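Local coordinates for protein immunomodulatory active chitinase (Trichuris suis, PDB 6G9C) that probably hydrolyses chitin as a family 18 glycosidase and, as a secreted helminth protein, has immunomodulatory activity, at residues L72-F76 against T118-M122; I133-V137 against K173-V177. All blocks are in the same frame, centred on the assembly; numbering follows the deposited sequence.

Contact 1 of 2, residues L72-F76 against T118-M122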
loop_
_atom_site.group_PDB
_atom_site.type_symbol
_atom_site.label_atom_id
_atom_site.label_comp_id
_atom_site.label_asym_id
_atom_site.label_seq_id
_atom_site.Cartn_x
_atom_site.Cartn_y
_atom_site.Cartn_z
ATOM N N LEU A 72 1.623 -10.773 -22.532
ATOM C CA LEU A 72 1.064 -10.058 -23.686
ATOM C C LEU A 72 0.299 -11.053 -24.549
ATOM O O LEU A 72 0.903 -11.906 -25.208
ATOM C CB LEU A 72 2.158 -9.368 -24.503
ATOM C CG LEU A 72 1.701 -8.602 -25.754
ATOM C CD1 LEU A 72 0.750 -7.479 -25.362
ATOM C CD2 LEU A 72 2.892 -8.042 -26.520
ATOM N N ASN A 73 -1.026 -10.937 -24.550
ATOM C CA ASN A 73 -1.885 -11.835 -25.298
ATOM C C ASN A 73 -1.769 -11.571 -26.799
ATOM O O ASN A 73 -1.247 -10.545 -27.245
ATOM C CB ASN A 73 -3.339 -11.674 -24.858
ATOM C CG ASN A 73 -3.584 -12.201 -23.468
ATOM O OD1 ASN A 73 -3.110 -13.283 -23.107
ATOM N ND2 ASN A 73 -4.337 -11.447 -22.678
ATOM N N ASP A 74 -2.276 -12.527 -27.583
ATOM C CA ASP A 74 -2.217 -12.410 -29.036
ATOM C C ASP A 74 -2.956 -11.179 -29.540
ATOM O O ASP A 74 -2.573 -10.608 -30.569
ATOM C CB ASP A 74 -2.793 -13.667 -29.686
ATOM C CG ASP A 74 -1.940 -14.886 -29.432
ATOM O OD1 ASP A 74 -0.826 -14.725 -28.897
ATOM O OD2 ASP A 74 -2.381 -16.004 -29.758
ATOM N N ASP A 75 -4.013 -10.759 -28.847
ATOM C CA ASP A 75 -4.796 -9.609 -29.277
ATOM C C ASP A 75 -4.237 -8.293 -28.761
ATOM O O ASP A 75 -4.889 -7.254 -28.926
ATOM C CB ASP A 75 -6.263 -9.766 -28.854
ATOM C CG ASP A 75 -6.458 -9.762 -27.343
ATOM O OD1 ASP A 75 -5.476 -9.596 -26.586
ATOM O OD2 ASP A 75 -7.617 -9.930 -26.912
ATOM N N PHE A 76 -3.067 -8.329 -28.120
ATOM C CA PHE A 76 -2.277 -7.184 -27.639
ATOM C C PHE A 76 -2.756 -6.665 -26.288
ATOM O O PHE A 76 -2.291 -5.595 -25.855
ATOM C CB PHE A 76 -2.253 -6.021 -28.645
ATOM C CG PHE A 76 -1.954 -6.452 -30.062
ATOM C CD1 PHE A 76 -0.938 -7.368 -30.320
ATOM C CD2 PHE A 76 -2.681 -5.945 -31.126
ATOM C CE1 PHE A 76 -0.659 -7.769 -31.615
ATOM C CE2 PHE A 76 -2.402 -6.343 -32.425
ATOM C CZ PHE A 76 -1.390 -7.261 -32.664
ATOM N N THR A 118 4.785 -11.448 -31.113
ATOM C CA THR A 118 3.662 -10.586 -30.753
ATOM C C THR A 118 4.099 -9.133 -30.608
ATOM O O THR A 118 3.390 -8.226 -31.061
ATOM C CB THR A 118 3.001 -11.078 -29.467
ATOM O OG1 THR A 118 2.704 -12.473 -29.597
ATOM C CG2 THR A 118 1.696 -10.308 -29.203
ATOM N N PHE A 119 5.257 -8.890 -29.979
ATOM C CA PHE A 119 5.775 -7.524 -29.887
ATOM C C PHE A 119 5.833 -6.874 -31.266
ATOM O O PHE A 119 5.390 -5.735 -31.449
ATOM C CB PHE A 119 7.167 -7.512 -29.258
ATOM C CG PHE A 119 7.173 -7.442 -27.751
ATOM C CD1 PHE A 119 6.400 -6.509 -27.074
ATOM C CD2 PHE A 119 7.975 -8.302 -27.015
ATOM C CE1 PHE A 119 6.422 -6.440 -25.687
ATOM C CE2 PHE A 119 8.007 -8.242 -25.622
ATOM C CZ PHE A 119 7.226 -7.308 -24.956
ATOM N N LYS A 120 6.379 -7.605 -32.247
ATOM C CA LYS A 120 6.552 -7.077 -33.600
ATOM C C LYS A 120 5.225 -6.647 -34.205
ATOM O O LYS A 120 5.134 -5.588 -34.838
ATOM C CB LYS A 120 7.210 -8.140 -34.490
ATOM C CG LYS A 120 8.705 -8.292 -34.301
ATOM C CD LYS A 120 9.254 -9.388 -35.221
ATOM C CE LYS A 120 10.780 -9.401 -35.216
ATOM N NZ LYS A 120 11.367 -8.297 -36.031
ATOM N N LYS A 121 4.189 -7.475 -34.050
ATOM C CA LYS A 121 2.873 -7.130 -34.571
ATOM C C LYS A 121 2.260 -5.971 -33.791
ATOM O O LYS A 121 1.710 -5.032 -34.385
ATOM C CB LYS A 121 1.949 -8.349 -34.528
ATOM C CG LYS A 121 2.359 -9.497 -35.447
ATOM C CD LYS A 121 1.301 -10.585 -35.462
ATOM C CE LYS A 121 1.844 -11.858 -36.088
ATOM N NZ LYS A 121 0.757 -12.792 -36.507
ATOM N N MET A 122 2.349 -6.023 -32.460
ATOM C CA MET A 122 1.732 -4.997 -31.620
ATOM C C MET A 122 2.286 -3.608 -31.928
ATOM O O MET A 122 1.541 -2.624 -31.952
ATOM C CB MET A 122 1.947 -5.338 -30.143
ATOM C CG MET A 122 1.352 -4.323 -29.173
ATOM S SD MET A 122 2.506 -3.013 -28.754
ATOM C CE MET A 122 3.476 -3.862 -27.482
#

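Contact 2 of 2, residues I133-V137 against K173-V177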
loop_
_atom_site.group_PDB
_atom_site.type_symbol
_atom_site.label_atom_id
_atom_site.label_comp_id
_atom_site.label_asym_id
_atom_site.label_seq_id
_atom_site.Cartn_x
_atom_site.Cartn_y
_atom_site.Cartn_z
ATOM N N ILE A 133 -1.504 -0.134 -25.115
ATOM C CA ILE A 133 -1.223 0.871 -24.086
ATOM C C ILE A 133 -2.427 1.060 -23.162
ATOM O O ILE A 133 -2.276 1.149 -21.935
ATOM C CB ILE A 133 -0.797 2.198 -24.747
ATOM C CG1 ILE A 133 0.626 2.102 -25.302
ATOM C CG2 ILE A 133 -0.881 3.344 -23.764
ATOM C CD1 ILE A 133 0.983 3.259 -26.222
ATOM N N SER A 134 -3.638 1.120 -23.733
ATOM C CA SER A 134 -4.845 1.234 -22.911
ATOM C C SER A 134 -4.996 0.028 -21.994
ATOM O O SER A 134 -5.331 0.173 -20.809
ATOM C CB SER A 134 -6.085 1.379 -23.791
ATOM O OG SER A 134 -6.078 2.621 -24.470
ATOM N N SER A 135 -4.751 -1.170 -22.528
ATOM C CA SER A 135 -4.813 -2.382 -21.719
ATOM C C SER A 135 -3.773 -2.357 -20.607
ATOM O O SER A 135 -4.057 -2.736 -19.465
ATOM C CB SER A 135 -4.610 -3.605 -22.611
ATOM O OG SER A 135 -4.692 -4.798 -21.855
ATOM N N LEU A 136 -2.558 -1.922 -20.926
ATOM C CA LEU A 136 -1.481 -1.915 -19.944
ATOM C C LEU A 136 -1.754 -0.910 -18.830
ATOM O O LEU A 136 -1.586 -1.217 -17.640
ATOM C CB LEU A 136 -0.171 -1.593 -20.654
ATOM C CG LEU A 136 0.992 -1.243 -19.746
ATOM C CD1 LEU A 136 1.441 -2.494 -18.993
ATOM C CD2 LEU A 136 2.140 -0.636 -20.530
ATOM N N VAL A 137 -2.180 0.302 -19.198
ATOM C CA VAL A 137 -2.417 1.341 -18.198
ATOM C C VAL A 137 -3.486 0.897 -17.214
ATOM O O VAL A 137 -3.346 1.077 -15.990
ATOM C CB VAL A 137 -2.782 2.670 -18.884
ATOM C CG1 VAL A 137 -3.628 3.517 -17.968
ATOM C CG2 VAL A 137 -1.522 3.407 -19.264
ATOM N N LYS A 173 0.955 8.548 -22.742
ATOM C CA LYS A 173 -0.220 8.059 -22.027
ATOM C C LYS A 173 -0.020 8.153 -20.525
ATOM O O LYS A 173 -0.938 8.552 -19.793
ATOM C CB LYS A 173 -0.525 6.613 -22.409
ATOM C CG LYS A 173 -1.820 6.083 -21.806
ATOM C CD LYS A 173 -3.015 6.819 -22.402
ATOM C CE LYS A 173 -4.291 5.995 -22.318
ATOM N NZ LYS A 173 -5.527 6.826 -22.229
ATOM N N PHE A 174 1.174 7.778 -20.049
ATOM C CA PHE A 174 1.453 7.831 -18.612
ATOM C C PHE A 174 1.294 9.257 -18.094
ATOM O O PHE A 174 0.718 9.483 -17.022
ATOM C CB PHE A 174 2.865 7.299 -18.314
ATOM C CG PHE A 174 2.992 5.781 -18.346
ATOM C CD1 PHE A 174 1.942 4.976 -18.775
ATOM C CD2 PHE A 174 4.170 5.161 -17.930
ATOM C CE1 PHE A 174 2.068 3.586 -18.793
ATOM C CE2 PHE A 174 4.301 3.773 -17.954
ATOM C CZ PHE A 174 3.249 2.989 -18.395
ATOM N N GLU A 175 1.771 10.240 -18.862
ATOM C CA GLU A 175 1.619 11.637 -18.462
ATOM C C GLU A 175 0.153 12.056 -18.447
ATOM O O GLU A 175 -0.285 12.782 -17.545
ATOM C CB GLU A 175 2.434 12.532 -19.402
ATOM C CG GLU A 175 3.938 12.381 -19.180
ATOM C CD GLU A 175 4.771 13.015 -20.269
ATOM O OE1 GLU A 175 4.237 13.260 -21.372
ATOM O OE2 GLU A 175 5.968 13.261 -20.020
ATOM N N GLU A 176 -0.619 11.617 -19.444
ATOM C CA GLU A 176 -2.036 11.964 -19.491
ATOM C C GLU A 176 -2.801 11.292 -18.354
ATOM O O GLU A 176 -3.693 11.897 -17.740
ATOM C CB GLU A 176 -2.612 11.568 -20.852
ATOM C CG GLU A 176 -4.125 11.699 -20.986
ATOM C CD GLU A 176 -4.746 10.534 -21.757
ATOM O OE1 GLU A 176 -5.423 9.688 -21.126
ATOM O OE2 GLU A 176 -4.543 10.458 -22.989
ATOM N N VAL A 177 -2.471 10.038 -18.067
ATOM C CA VAL A 177 -3.119 9.332 -16.965
ATOM C C VAL A 177 -2.833 10.033 -15.643
ATOM O O VAL A 177 -3.726 10.182 -14.797
ATOM C CB VAL A 177 -2.671 7.859 -16.957
ATOM C CG1 VAL A 177 -2.991 7.185 -15.630
ATOM C CG2 VAL A 177 -3.340 7.127 -18.112
#

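Contact 1 of 2, residues L72-F76 against T118-M122
F76 lays its ring against the last turn of helix 117-122, and its atoms can be taken in order from the backbone outward. CB sits 4.0 Å from M122 CG, and CG still faces the start of the same methionine side chain. CD1 comes in tightest, 3.5 Å from M122 CB. CE1 has moved on to the helix backbone, 3.6 Å from M122 N, while CZ, at the far end of the ring, meets both that nitrogen and K121 CB. The ring thus lies over backbone as well as side chain: M122 CA stands over one face in a CH-pi contact, 3.9 Å from the centroid of the F76 ring and offset toward its rim. T118 CG2 comes instead to the edge of the ring, close to its plane.

F76 closes a type I beta turn that begins at N73, its N bonded back to N73 O. This turn belongs to the hairpin loop that leaves strand 64-72, one of the parallel strands of the family 18 TIM barrel, and passes into the short strand 78-79. N73 O also lies 3.5 Å from T118 CG2, a plain van der Waals touch.

At the strand end L72 takes over. A first torsion of 179° swings its CG away from the backbone N and toward the helix. The L72 and T118 side chains lie alongside each other, pointing opposite ways, and L72 CD2 packs 3.7 Å from T118 CG2. The same methyl meets F119 CD1 at 3.9 Å, while M122 CE lies in the plane of the F119 ring, at its edge. The F119 ring is in turn stacked with W152. L72 and M122 also both rest on F132 of helix 126-142.

Contact 2 of 2, residues I133-V137 against K173-V177
V137 puts its two methyls over helix 160-181, each against a different neighbour. CG2 is 3.6 Å from F174 CE1, coming to the edge of the ring close to its plane, and also lies 3.7 Å from K173 CG. CG1 meets V177 CG2 tip to tip at 3.6 Å. This is a packing of two helices from the outer layer of the family 18 TIM barrel: helices 126-142 and 160-181 come before and after strand 147-151 in the chain and pack on its outer side, and the two short segments run in broadly the same sense, with a signed crossing angle of -49°. Their axes stay 11.3 Å apart at closest approach, a gap bridged by side chains.

One turn earlier on the same helix, I133 sends CG2 onto the aliphatic stem of K173, crossing it at a slant. I133 CG2 lies 3.5 Å from K173 CG, tighter than ordinary carbon contact, with CB alongside. K173 can serve both I133 and V137 because its first torsion is extended, carrying the stem across the gap; the bend at chi2 (67°) then swings the outer chain off the seam, so that NZ comes back to E176 of its own helix.

On the barrel-facing side, L136 CD2 meets the F174 ring obliquely in a looser contact; both residues also rest on F148 of strand 147-151, so the helix pair is seated on the barrel wall. T181 of the second subunit also packs on V137 and V177, bringing the pair into the dimer contact. The lysine thus lends its carbons to an apolar seam while its charge is paired within its own helix: in a salt bridge, K173 NZ donates to E176 OE1 at 3.1 Å, on the syn side of the carboxylate and 24° out of its plane.

How the contacts relate
Helix 126-142 joins the two contacts: it follows helix 117-122 of contact 1 directly in the chain, and its F132, beside contact 1, immediately precedes I133, which opens contact 2. The contact centres are about 17 Å apart and their nearest atoms about 4 Å, without touching; the centres lie about 22 and 25 Å from the chain's centre, on the same side. T77 and V78, continuing the loop of contact 1, meet S135 of contact 2, V78 N bonding to its OG. Both contacts border the strand 147-151 region, whose sequence carries the motif that holds the catalytic acid in family 18 chitinases: contact 1 through W152, contact 2 through F148. Only contact 2 reaches the second subunit.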